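Local coordinates for hypothetical protein (Chromobacterium violaceum, PDB 2O3I) that is of unknown function but belongs to the DUF917 family, with N- and C-terminal domains resembling those of S-methyl thiohydantoin desulfurase, at residues D55-G60 / L101-A106; K48-D53 / G125-D130; C62-Y67 / L206-M211. The protein carries 2 engineered substitutions. All blocks are in the same frame, centred on the assembly; numbering follows the deposited sequence.

How the contacts relate
All three contacts belong to one mixed sheet, across which the strands run in the order 49-52, 127-129, 101-105, 61-69 and 203-211. Contact 2 pairs the first two in parallel and contact 3 the last two antiparallel; both are largely buried and rest on ladders of backbone hydrogen bonds with aliphatic or selenomethionine packing. Contact 1 differs: a partly exposed loop lies against strand 101-105 and chiefly meets a single tyrosine ring, with one backbone-to-hydroxyl bond. Strand 101-105 ties the set together, since A102 and V104 bond to A127 of contact 2, while Y103 and V105 bond to V63 and V65 of contact 3.

Contact 1: D55-G60 / L101-A106; sequences DEATDG and LAYVVA
E56 and Y103 begin a contact in which the irregular loop between strands 49-52 and 61-69 passes over one face of the mixed sheet and packs against a tyrosine that rises from the intervening strand 101-105. The carbonyl O of E56 receives a 2.7 Å hydrogen bond from the backbone N of T58, closing an inverse gamma turn with A57 at its centre. The carboxylate of E56 leads elsewhere, OE1 accepting a bond from the backbone N of D53.

The turn presses A57 onto the ring of Y103. Its CB lies 3.7 Å from the ring centroid and only 8° off the ring normal, a CH-pi contact over the middle of one face, and CA of A57 comes within 3.3 Å of Y103 CZ. The opposite face is covered near its rim by CB of A102, so the ring is held between two alanine methyls.

T58 points its CB away from the strand, and the next residue supplies the polar grip: the backbone N of D59 donates to Y103 OH at 3.0 Å, with an angle of 156° at the hydrogen, approaching at the ring edge and in its plane. That bond fixes the outer end of the ring. With CG beside its own backbone N (chi1 -49°), Y103 sends the hydroxyl straight into the loop; A127 of the adjoining strand packs at the CD2 side of the ring, and V129 reaches the tyrosine's CB.

G60 then brings the chain down beside strand 101-105. Its unusual backbone angles suit a glycine, and its CA packs 3.9 Å from A102 CB, leaving no room for a side chain, while its carbonyl O meets the ring edge in plane, 3.4 Å from Y103 CE1.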
ATOM      1  N   ASP A  55       1.057 -30.327  17.371  1.00 35.11           N
ATOM      2  CA  ASP A  55       1.123 -31.692  16.838  1.00 38.79           C
ATOM      3  C   ASP A  55      -0.243 -32.303  16.522  1.00 39.57           C
ATOM      4  O   ASP A  55      -0.324 -33.397  15.956  1.00 41.45           O
ATOM      5  CB  ASP A  55       1.875 -32.619  17.808  1.00 41.92           C
ATOM      6  CG  ASP A  55       3.335 -32.222  17.998  1.00 43.51           C
ATOM      7  OD1 ASP A  55       4.032 -31.973  16.991  1.00 45.19           O
ATOM      8  OD2 ASP A  55       3.793 -32.172  19.161  1.00 47.24           O
ATOM      9  N   GLU A  56      -1.311 -31.604  16.888  1.00 38.63           N
ATOM     10  CA  GLU A  56      -2.663 -32.082  16.619  1.00 37.80           C
ATOM     11  C   GLU A  56      -3.240 -31.387  15.391  1.00 35.82           C
ATOM     12  O   GLU A  56      -4.172 -31.891  14.760  1.00 35.10           O
ATOM     13  CB  GLU A  56      -3.569 -31.822  17.825  1.00 39.58           C
ATOM     14  CG  GLU A  56      -3.136 -32.549  19.078  1.00 45.20           C
ATOM     15  CD  GLU A  56      -4.040 -32.271  20.259  1.00 48.24           C
ATOM     16  OE1 GLU A  56      -4.227 -31.082  20.603  1.00 49.88           O
ATOM     17  OE2 GLU A  56      -4.560 -33.242  20.851  1.00 50.44           O
ATOM     18  N   ALA A  57      -2.682 -30.227  15.062  1.00 33.53           N
ATOM     19  CA  ALA A  57      -3.136 -29.448  13.918  1.00 32.98           C
ATOM     20  C   ALA A  57      -2.674 -30.110  12.624  1.00 32.96           C
ATOM     21  O   ALA A  57      -1.781 -29.610  11.946  1.00 31.73           O
ATOM     22  CB  ALA A  57      -2.595 -28.033  14.010  1.00 30.61           C
ATOM     23  N   THR A  58      -3.309 -31.223  12.274  1.00 33.15           N
ATOM     24  CA  THR A  58      -2.925 -31.974  11.086  1.00 36.05           C
ATOM     25  C   THR A  58      -4.020 -32.212  10.042  1.00 37.28           C
ATOM     26  O   THR A  58      -3.730 -32.694   8.946  1.00 36.21           O
ATOM     27  CB  THR A  58      -2.355 -33.354  11.492  1.00 36.17           C
ATOM     28  OG1 THR A  58      -3.361 -34.089  12.203  1.00 34.94           O
ATOM     29  CG2 THR A  58      -1.138 -33.193  12.389  1.00 34.43           C
ATOM     30  N   ASP A  59      -5.268 -31.884  10.364  1.00 38.93           N
ATOM     31  CA  ASP A  59      -6.358 -32.111   9.418  1.00 40.72           C
ATOM     32  C   ASP A  59      -6.626 -30.940   8.483  1.00 39.32           C
ATOM     33  O   ASP A  59      -7.745 -30.761   8.005  1.00 40.00           O
ATOM     34  CB  ASP A  59      -7.643 -32.474  10.167  1.00 44.15           C
ATOM     35  CG  ASP A  59      -7.468 -33.681  11.064  1.00 47.94           C
ATOM     36  OD1 ASP A  59      -6.983 -34.723  10.571  1.00 49.86           O
ATOM     37  OD2 ASP A  59      -7.817 -33.591  12.260  1.00 50.78           O
ATOM     38  N   GLY A  60      -5.598 -30.150   8.207  1.00 37.84           N
ATOM     39  CA  GLY A  60      -5.777 -29.016   7.326  1.00 34.82           C
ATOM     40  C   GLY A  60      -4.746 -27.932   7.545  1.00 34.74           C
ATOM     41  O   GLY A  60      -3.893 -28.034   8.432  1.00 35.44           O
ATOM     42  N   LEU A 101      -8.774 -24.973   4.960  1.00 30.13           N
ATOM     43  CA  LEU A 101      -8.316 -24.142   6.066  1.00 29.16           C
ATOM     44  C   LEU A 101      -9.009 -24.746   7.281  1.00 27.36           C
ATOM     45  O   LEU A 101     -10.234 -24.861   7.300  1.00 27.27           O
ATOM     46  CB  LEU A 101      -8.767 -22.691   5.864  1.00 30.04           C
ATOM     47  CG  LEU A 101      -8.147 -21.511   6.644  1.00 31.23           C
ATOM     48  CD1 LEU A 101      -9.250 -20.785   7.392  1.00 29.04           C
ATOM     49  CD2 LEU A 101      -7.063 -21.969   7.594  1.00 28.22           C
ATOM     50  N   ALA A 102      -8.229 -25.148   8.280  1.00 25.73           N
ATOM     51  CA  ALA A 102      -8.797 -25.750   9.487  1.00 25.21           C
ATOM     52  C   ALA A 102      -8.290 -25.116  10.780  1.00 23.35           C
ATOM     53  O   ALA A 102      -8.809 -25.388  11.868  1.00 21.44           O
ATOM     54  CB  ALA A 102      -8.501 -27.255   9.509  1.00 24.17           C
ATOM     55  N   TYR A 103      -7.272 -24.276  10.676  1.00 23.59           N
ATOM     56  CA  TYR A 103      -6.740 -23.675  11.883  1.00 23.38           C
ATOM     57  C   TYR A 103      -6.369 -22.207  11.749  1.00 24.01           C
ATOM     58  O   TYR A 103      -6.011 -21.730  10.669  1.00 24.98           O
ATOM     59  CB  TYR A 103      -5.515 -24.464  12.351  1.00 23.94           C
ATOM     60  CG  TYR A 103      -5.711 -25.965  12.415  1.00 22.93           C
ATOM     61  CD1 TYR A 103      -5.190 -26.799  11.419  1.00 25.48           C
ATOM     62  CD2 TYR A 103      -6.415 -26.554  13.464  1.00 24.68           C
ATOM     63  CE1 TYR A 103      -5.366 -28.193  11.467  1.00 23.99           C
ATOM     64  CE2 TYR A 103      -6.600 -27.944  13.526  1.00 25.68           C
ATOM     65  CZ  TYR A 103      -6.072 -28.759  12.521  1.00 26.40           C
ATOM     66  OH  TYR A 103      -6.259 -30.129  12.565  1.00 25.73           O
ATOM     67  N   VAL A 104      -6.489 -21.492  12.862  1.00 23.42           N
ATOM     68  CA  VAL A 104      -6.104 -20.087  12.931  1.00 23.56           C
ATOM     69  C   VAL A 104      -5.112 -20.025  14.077  1.00 21.82           C
ATOM     70  O   VAL A 104      -5.056 -20.941  14.897  1.00 21.31           O
ATOM     71  CB  VAL A 104      -7.296 -19.145  13.243  1.00 23.76           C
ATOM     72  CG1 VAL A 104      -8.129 -18.938  11.997  1.00 26.29           C
ATOM     73  CG2 VAL A 104      -8.150 -19.725  14.361  1.00 26.29           C
ATOM     74  N   VAL A 105      -4.315 -18.966  14.134  1.00 20.44           N
ATOM     75  CA  VAL A 105      -3.343 -18.843  15.206  1.00 21.38           C
ATOM     76  C   VAL A 105      -3.017 -17.368  15.454  1.00 22.70           C
ATOM     77  O   VAL A 105      -2.877 -16.584  14.511  1.00 22.55           O
ATOM     78  CB  VAL A 105      -2.047 -19.664  14.874  1.00 19.80           C
ATOM     79  CG1 VAL A 105      -1.404 -19.141  13.598  1.00 18.86           C
ATOM     80  CG2 VAL A 105      -1.065 -19.618  16.047  1.00 16.55           C
ATOM     81  N   ALA A 106      -2.930 -16.991  16.729  1.00 21.95           N
ATOM     82  CA  ALA A 106      -2.621 -15.611  17.088  1.00 24.07           C
ATOM     83  C   ALA A 106      -1.197 -15.312  16.649  1.00 23.43           C
ATOM     84  O   ALA A 106      -0.345 -16.191  16.649  1.00 23.80           O
ATOM     85  CB  ALA A 106      -2.750 -15.407  18.596  1.00 21.76           C
TER

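Contact 2: K48-D53 / G125-D130; sequences KVRVVD and GLAVVD
V51 has CG1 anti to its backbone N (chi1 -174°), which leaves CG2 anti to the carbonyl carbon, and V128 turns CG1 into the crowded position between its backbone N and carbonyl carbon (chi1 53°); the two methyls thereby meet at 3.5 Å, V51 CG2 against V128 CG1. Both valines lie on one face of a parallel strand pair, 49-52 beside 127-129, the latter closing a beta-alpha-beta unit of strand 101-105, helix 111-124 and strand 127-129. The helix covers this face, touching V49 through S118 and A122 and V128 through A117.

Three backbone bonds stitch the pair. V128 N donates to R50 O and V52 N to V128 O, each at 3.0 Å, so V128 is gripped through both its N-H and its carbonyl. The ladder ends with D130 N bonding to V52 O at 2.8 Å.

On the other face V52 packs its CG1 4.0 Å from CB of A127, and both residues reach the ring of Y103 on the neighbouring strand. The exposed R50 chain, bent at chi2 and chi3, folds over A127 to bring NH1 within 3.4 Å of A127 CB, a van der Waals contact of guanidinium with methyl close to the exposed G125, which leaves helix 111-124 with positive phi.

Beyond the last bond, two acids run side by side. D130 is held by S227, whose OG bonds to OD2, and its CB packs against V51 CG1. Like charges this close would probably disfavour each other, which the S227 bond may offset for D130: D53 OD2 stands 4.1 Å from D130 OD2.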
ATOM      1  N   LYS A  48     -18.476 -22.722  22.071  1.00 36.84           N
ATOM      2  CA  LYS A  48     -17.222 -23.359  22.445  1.00 36.83           C
ATOM      3  C   LYS A  48     -16.130 -23.167  21.404  1.00 36.15           C
ATOM      4  O   LYS A  48     -16.380 -23.235  20.200  1.00 36.25           O
ATOM      5  CB  LYS A  48     -17.461 -24.855  22.673  1.00 39.71           C
ATOM      6  CG  LYS A  48     -18.453 -25.157  23.798  1.00 45.11           C
ATOM      7  CD  LYS A  48     -18.826 -26.639  23.850  1.00 48.02           C
ATOM      8  CE  LYS A  48     -19.513 -27.000  25.166  1.00 48.88           C
ATOM      9  NZ  LYS A  48     -20.664 -26.101  25.474  1.00 52.38           N
ATOM     10  N   VAL A  49     -14.914 -22.932  21.883  1.00 34.31           N
ATOM     11  CA  VAL A  49     -13.769 -22.728  21.012  1.00 33.57           C
ATOM     12  C   VAL A  49     -12.782 -23.876  21.170  1.00 32.45           C
ATOM     13  O   VAL A  49     -12.195 -24.072  22.235  1.00 30.91           O
ATOM     14  CB  VAL A  49     -13.056 -21.393  21.334  1.00 34.05           C
ATOM     15  CG1 VAL A  49     -11.816 -21.245  20.479  1.00 33.45           C
ATOM     16  CG2 VAL A  49     -14.004 -20.223  21.094  1.00 34.75           C
ATOM     17  N   ARG A  50     -12.609 -24.638  20.100  1.00 31.74           N
ATOM     18  CA  ARG A  50     -11.691 -25.762  20.105  1.00 32.62           C
ATOM     19  C   ARG A  50     -10.252 -25.256  19.997  1.00 30.17           C
ATOM     20  O   ARG A  50      -9.930 -24.472  19.100  1.00 26.09           O
ATOM     21  CB  ARG A  50     -12.024 -26.690  18.934  1.00 36.09           C
ATOM     22  CG  ARG A  50     -11.395 -28.073  18.995  1.00 42.04           C
ATOM     23  CD  ARG A  50     -12.365 -29.105  18.406  1.00 49.35           C
ATOM     24  NE  ARG A  50     -13.023 -28.616  17.190  1.00 54.93           N
ATOM     25  CZ  ARG A  50     -12.427 -28.474  16.009  1.00 57.81           C
ATOM     26  NH1 ARG A  50     -11.143 -28.791  15.865  1.00 59.93           N
ATOM     27  NH2 ARG A  50     -13.108 -27.998  14.970  1.00 56.73           N
ATOM     28  N   VAL A  51      -9.406 -25.690  20.931  1.00 28.62           N
ATOM     29  CA  VAL A  51      -7.995 -25.309  20.940  1.00 30.02           C
ATOM     30  C   VAL A  51      -7.164 -26.578  20.817  1.00 29.39           C
ATOM     31  O   VAL A  51      -7.330 -27.502  21.605  1.00 29.22           O
ATOM     32  CB  VAL A  51      -7.590 -24.613  22.252  1.00 31.56           C
ATOM     33  CG1 VAL A  51      -6.150 -24.110  22.138  1.00 28.69           C
ATOM     34  CG2 VAL A  51      -8.561 -23.481  22.571  1.00 29.80           C
ATOM     35  N   VAL A  52      -6.264 -26.616  19.839  1.00 29.72           N
ATOM     36  CA  VAL A  52      -5.426 -27.792  19.613  1.00 30.60           C
ATOM     37  C   VAL A  52      -3.928 -27.495  19.737  1.00 31.38           C
ATOM     38  O   VAL A  52      -3.491 -26.350  19.565  1.00 29.35           O
ATOM     39  CB  VAL A  52      -5.685 -28.387  18.201  1.00 31.19           C
ATOM     40  CG1 VAL A  52      -7.151 -28.782  18.056  1.00 30.75           C
ATOM     41  CG2 VAL A  52      -5.317 -27.369  17.130  1.00 30.30           C
ATOM     42  N   ASP A  53      -3.143 -28.525  20.044  1.00 32.50           N
ATOM     43  CA  ASP A  53      -1.699 -28.358  20.147  1.00 32.79           C
ATOM     44  C   ASP A  53      -1.129 -28.450  18.740  1.00 31.37           C
ATOM     45  O   ASP A  53      -1.766 -28.994  17.836  1.00 27.49           O
ATOM     46  CB  ASP A  53      -1.074 -29.435  21.031  1.00 36.53           C
ATOM     47  CG  ASP A  53      -1.553 -29.353  22.473  1.00 42.16           C
ATOM     48  OD1 ASP A  53      -2.459 -30.136  22.843  1.00 42.84           O
ATOM     49  OD2 ASP A  53      -1.031 -28.496  23.230  1.00 43.36           O
ATOM     50  N   GLY A 125     -15.739 -22.185  12.318  1.00 27.28           N
ATOM     51  CA  GLY A 125     -15.676 -23.611  12.579  1.00 28.14           C
ATOM     52  C   GLY A 125     -14.260 -24.160  12.488  1.00 29.04           C
ATOM     53  O   GLY A 125     -14.047 -25.290  12.043  1.00 28.87           O
ATOM     54  N   LEU A 126     -13.286 -23.361  12.916  1.00 27.90           N
ATOM     55  CA  LEU A 126     -11.890 -23.783  12.878  1.00 27.80           C
ATOM     56  C   LEU A 126     -11.382 -24.019  14.290  1.00 27.64           C
ATOM     57  O   LEU A 126     -12.102 -23.822  15.265  1.00 28.07           O
ATOM     58  CB  LEU A 126     -11.028 -22.705  12.217  1.00 26.81           C
ATOM     59  CG  LEU A 126     -11.551 -22.096  10.909  1.00 28.13           C
ATOM     60  CD1 LEU A 126     -10.667 -20.928  10.509  1.00 27.50           C
ATOM     61  CD2 LEU A 126     -11.578 -23.145   9.810  1.00 27.87           C
ATOM     62  N   ALA A 127     -10.136 -24.453  14.395  1.00 27.68           N
ATOM     63  CA  ALA A 127      -9.527 -24.670  15.694  1.00 28.05           C
ATOM     64  C   ALA A 127      -8.352 -23.699  15.823  1.00 27.46           C
ATOM     65  O   ALA A 127      -7.636 -23.440  14.852  1.00 27.76           O
ATOM     66  CB  ALA A 127      -9.043 -26.116  15.826  1.00 26.88           C
ATOM     67  N   VAL A 128      -8.178 -23.144  17.015  1.00 27.66           N
ATOM     68  CA  VAL A 128      -7.086 -22.212  17.274  1.00 27.91           C
ATOM     69  C   VAL A 128      -5.919 -23.017  17.840  1.00 26.20           C
ATOM     70  O   VAL A 128      -6.115 -23.910  18.662  1.00 25.29           O
ATOM     71  CB  VAL A 128      -7.522 -21.119  18.281  1.00 28.66           C
ATOM     72  CG1 VAL A 128      -8.092 -21.767  19.529  1.00 32.88           C
ATOM     73  CG2 VAL A 128      -6.339 -20.221  18.634  1.00 27.09           C
ATOM     74  N   VAL A 129      -4.709 -22.718  17.381  1.00 24.26           N
ATOM     75  CA  VAL A 129      -3.531 -23.438  17.849  1.00 22.08           C
ATOM     76  C   VAL A 129      -3.037 -22.872  19.178  1.00 22.19           C
ATOM     77  O   VAL A 129      -3.001 -21.661  19.359  1.00 22.54           O
ATOM     78  CB  VAL A 129      -2.411 -23.363  16.794  1.00 21.76           C
ATOM     79  CG1 VAL A 129      -1.158 -24.072  17.296  1.00 22.25           C
ATOM     80  CG2 VAL A 129      -2.901 -23.990  15.493  1.00 18.72           C
ATOM     81  N   ASP A 130      -2.674 -23.751  20.112  1.00 22.62           N
ATOM     82  CA  ASP A 130      -2.186 -23.320  21.422  1.00 20.34           C
ATOM     83  C   ASP A 130      -0.735 -22.937  21.233  1.00 20.41           C
ATOM     84  O   ASP A 130       0.173 -23.706  21.554  1.00 21.77           O
ATOM     85  CB  ASP A 130      -2.317 -24.456  22.456  1.00 20.19           C
ATOM     86  CG  ASP A 130      -2.013 -23.995  23.888  1.00 22.46           C
ATOM     87  OD1 ASP A 130      -1.791 -22.785  24.105  1.00 21.25           O
ATOM     88  OD2 ASP A 130      -2.001 -24.843  24.810  1.00 24.33           O
TER

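Contact 3: C62-Y67 / L206-M211; sequences CVMVAY and LAMWMM
A beta bulge interrupts the antiparallel pairing of strands 61-69 and 203-211, with W209 and M210 together facing the single residue V63. On one side of it C62 and M211 form a hydrogen-bonded pair, joined by C62 N to M211 O at 2.8 Å and by a return bond from M211 N to C62 O. On the other side M64 pairs with M208 and A66 with L206, again with reciprocal bonds; M64 N reaches M208 O at 3.0 Å, nearly in line with the carbonyl. W209 adopts positive phi (60°), consistent with the chain taking up the additional residue while the flanking pairs keep their bonds.

Side chains of both strands pack around the bulge. M64, M208, M210 and M211 are selenomethionines in the crystal. M64 leaves its strand with CG anti to the backbone N (chi1 178°) and then bends at chi2 and chi3, carrying its terminal methyl across the strand boundary. There CE lies 3.5 Å from M208 CG, 3.8 Å from L206 CD2 and 3.8 Å from W209 CZ3, meeting three side chains of the partner strand at once. The indole is further packed by M208, whose CE sits 3.6 Å above the ring plane and over its centre. V63 runs beside M210, its CG2 touching M210 CG at 3.7 Å.

The face bearing V63, V65 and A207 is covered by helix 81-96, which meets these residues through A90, P83 and A86. W209, projecting from the bulge, stacks with Y146. Laterally, V63 and V65 bond to Y103 and V105 of strand 101-105, whereas A207 bonds to F157 of strand 156-159, which places this pair inside the sheet with a strand on either side.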
ATOM      1  N   CYS A  62      -3.257 -23.944   8.255  1.00 27.71           N
ATOM      2  CA  CYS A  62      -3.407 -22.911   9.265  1.00 26.67           C
ATOM      3  C   CYS A  62      -3.033 -21.532   8.715  1.00 26.48           C
ATOM      4  O   CYS A  62      -2.288 -21.421   7.735  1.00 26.62           O
ATOM      5  CB  CYS A  62      -2.510 -23.252  10.462  1.00 24.79           C
ATOM      6  SG  CYS A  62      -2.670 -22.167  11.878  1.00 22.75           S
ATOM      7  N   VAL A  63      -3.568 -20.487   9.337  1.00 24.57           N
ATOM      8  CA  VAL A  63      -3.260 -19.115   8.941  1.00 23.00           C
ATOM      9  C   VAL A  63      -3.236 -18.238  10.185  1.00 22.30           C
ATOM     10  O   VAL A  63      -3.993 -18.463  11.133  1.00 20.98           O
ATOM     11  CB  VAL A  63      -4.322 -18.517   7.990  1.00 24.71           C
ATOM     12  CG1 VAL A  63      -3.775 -17.253   7.343  1.00 19.12           C
ATOM     13  CG2 VAL A  63      -4.718 -19.530   6.935  1.00 30.49           C
HETATM   14  N   MSE A  64      -2.363 -17.238  10.175  1.00 22.93           N
HETATM   15  CA  MSE A  64      -2.257 -16.301  11.281  1.00 22.98           C
HETATM   16  C   MSE A  64      -3.370 -15.285  11.066  1.00 22.91           C
HETATM   17  O   MSE A  64      -3.596 -14.851   9.931  1.00 23.03           O
HETATM   18  CB  MSE A  64      -0.895 -15.603  11.251  1.00 21.95           C
HETATM   19  CG  MSE A  64      -0.683 -14.549  12.334  1.00 25.12           C
HETATM   20 SE   MSE A  64      -1.492 -12.817  11.944  1.00 34.43          SE
HETATM   21  CE  MSE A  64       0.128 -11.887  11.366  1.00 23.65           C
ATOM     22  N   VAL A  65      -4.088 -14.925  12.128  1.00 20.55           N
ATOM     23  CA  VAL A  65      -5.152 -13.936  11.988  1.00 21.87           C
ATOM     24  C   VAL A  65      -5.088 -12.936  13.128  1.00 22.10           C
ATOM     25  O   VAL A  65      -4.715 -13.288  14.243  1.00 20.69           O
ATOM     26  CB  VAL A  65      -6.569 -14.591  11.946  1.00 23.53           C
ATOM     27  CG1 VAL A  65      -6.930 -15.217  13.299  1.00 21.73           C
ATOM     28  CG2 VAL A  65      -7.592 -13.550  11.558  1.00 21.64           C
ATOM     29  N   ALA A  66      -5.437 -11.684  12.848  1.00 22.70           N
ATOM     30  CA  ALA A  66      -5.399 -10.651  13.877  1.00 23.55           C
ATOM     31  C   ALA A  66      -6.009  -9.324  13.445  1.00 24.47           C
ATOM     32  O   ALA A  66      -6.540  -9.180  12.339  1.00 24.98           O
ATOM     33  CB  ALA A  66      -3.954 -10.416  14.320  1.00 21.88           C
ATOM     34  N   TYR A  67      -5.939  -8.363  14.354  1.00 25.06           N
ATOM     35  CA  TYR A  67      -6.404  -7.013  14.099  1.00 27.42           C
ATOM     36  C   TYR A  67      -5.107  -6.216  13.996  1.00 27.64           C
ATOM     37  O   TYR A  67      -4.127  -6.523  14.669  1.00 25.11           O
ATOM     38  CB  TYR A  67      -7.255  -6.502  15.267  1.00 28.22           C
ATOM     39  CG  TYR A  67      -8.738  -6.443  14.980  1.00 28.29           C
ATOM     40  CD1 TYR A  67      -9.658  -7.003  15.865  1.00 28.36           C
ATOM     41  CD2 TYR A  67      -9.224  -5.803  13.843  1.00 29.04           C
ATOM     42  CE1 TYR A  67     -11.024  -6.931  15.631  1.00 27.77           C
ATOM     43  CE2 TYR A  67     -10.600  -5.721  13.595  1.00 28.96           C
ATOM     44  CZ  TYR A  67     -11.492  -6.288  14.497  1.00 29.51           C
ATOM     45  OH  TYR A  67     -12.849  -6.209  14.273  1.00 28.29           O
ATOM     46  N   LEU A 206      -6.375  -8.837   9.609  1.00 23.53           N
ATOM     47  CA  LEU A 206      -5.236  -9.328   8.842  1.00 24.14           C
ATOM     48  C   LEU A 206      -5.181 -10.846   8.856  1.00 23.37           C
ATOM     49  O   LEU A 206      -5.442 -11.484   9.877  1.00 25.54           O
ATOM     50  CB  LEU A 206      -3.926  -8.771   9.407  1.00 21.95           C
ATOM     51  CG  LEU A 206      -2.619  -9.427   8.941  1.00 21.57           C
ATOM     52  CD1 LEU A 206      -2.403  -9.183   7.450  1.00 20.16           C
ATOM     53  CD2 LEU A 206      -1.463  -8.860   9.753  1.00 19.68           C
ATOM     54  N   ALA A 207      -4.844 -11.417   7.710  1.00 23.83           N
ATOM     55  CA  ALA A 207      -4.711 -12.859   7.580  1.00 25.26           C
ATOM     56  C   ALA A 207      -3.517 -13.092   6.663  1.00 26.25           C
ATOM     57  O   ALA A 207      -3.527 -12.696   5.491  1.00 24.44           O
ATOM     58  CB  ALA A 207      -5.980 -13.468   6.981  1.00 26.31           C
HETATM   59  N   MSE A 208      -2.480 -13.719   7.208  1.00 25.89           N
HETATM   60  CA  MSE A 208      -1.274 -13.991   6.435  1.00 26.98           C
HETATM   61  C   MSE A 208      -0.557 -15.225   6.972  1.00 26.16           C
HETATM   62  O   MSE A 208      -0.998 -15.838   7.949  1.00 24.36           O
HETATM   63  CB  MSE A 208      -0.336 -12.769   6.466  1.00 26.52           C
HETATM   64  CG  MSE A 208       0.169 -12.373   7.853  1.00 29.67           C
HETATM   65 SE   MSE A 208       1.192 -10.717   7.820  1.00 35.19          SE
HETATM   66  CE  MSE A 208       2.879 -11.410   7.169  1.00 32.15           C
ATOM     67  N   TRP A 209       0.542 -15.590   6.319  1.00 25.37           N
ATOM     68  CA  TRP A 209       1.329 -16.747   6.724  1.00 25.86           C
ATOM     69  C   TRP A 209       0.545 -18.069   6.702  1.00 24.75           C
ATOM     70  O   TRP A 209       0.577 -18.856   7.656  1.00 22.89           O
ATOM     71  CB  TRP A 209       1.948 -16.502   8.112  1.00 25.09           C
ATOM     72  CG  TRP A 209       3.190 -15.625   8.073  1.00 26.59           C
ATOM     73  CD1 TRP A 209       4.199 -15.676   7.150  1.00 27.29           C
ATOM     74  CD2 TRP A 209       3.582 -14.635   9.033  1.00 24.99           C
ATOM     75  NE1 TRP A 209       5.191 -14.789   7.475  1.00 27.61           N
ATOM     76  CE2 TRP A 209       4.844 -14.135   8.627  1.00 26.63           C
ATOM     77  CE3 TRP A 209       2.993 -14.124  10.199  1.00 24.50           C
ATOM     78  CZ2 TRP A 209       5.531 -13.146   9.343  1.00 24.77           C
ATOM     79  CZ3 TRP A 209       3.676 -13.138  10.916  1.00 26.09           C
ATOM     80  CH2 TRP A 209       4.933 -12.661  10.484  1.00 26.00           C
HETATM   81  N   MSE A 210      -0.164 -18.307   5.607  1.00 23.56           N
HETATM   82  CA  MSE A 210      -0.908 -19.549   5.453  1.00 25.75           C
HETATM   83  C   MSE A 210       0.116 -20.686   5.515  1.00 26.12           C
HETATM   84  O   MSE A 210       1.184 -20.601   4.905  1.00 23.25           O
HETATM   85  CB  MSE A 210      -1.634 -19.566   4.111  1.00 26.95           C
HETATM   86  CG  MSE A 210      -2.752 -18.546   3.992  1.00 29.44           C
HETATM   87 SE   MSE A 210      -3.590 -18.607   2.240  1.00 39.28          SE
HETATM   88  CE  MSE A 210      -2.461 -17.303   1.354  1.00 35.81           C
HETATM   89  N   MSE A 211      -0.203 -21.747   6.252  1.00 26.26           N
HETATM   90  CA  MSE A 211       0.729 -22.860   6.391  1.00 28.12           C
HETATM   91  C   MSE A 211       0.098 -24.245   6.281  1.00 29.18           C
HETATM   92  O   MSE A 211      -1.064 -24.454   6.646  1.00 29.09           O
HETATM   93  CB  MSE A 211       1.450 -22.773   7.743  1.00 27.95           C
HETATM   94  CG  MSE A 211       2.202 -21.464   7.978  1.00 34.24           C
HETATM   95 SE   MSE A 211       2.617 -21.169   9.865  1.00 37.02          SE
HETATM   96  CE  MSE A 211       4.109 -20.008   9.696  1.00 41.93           C
TER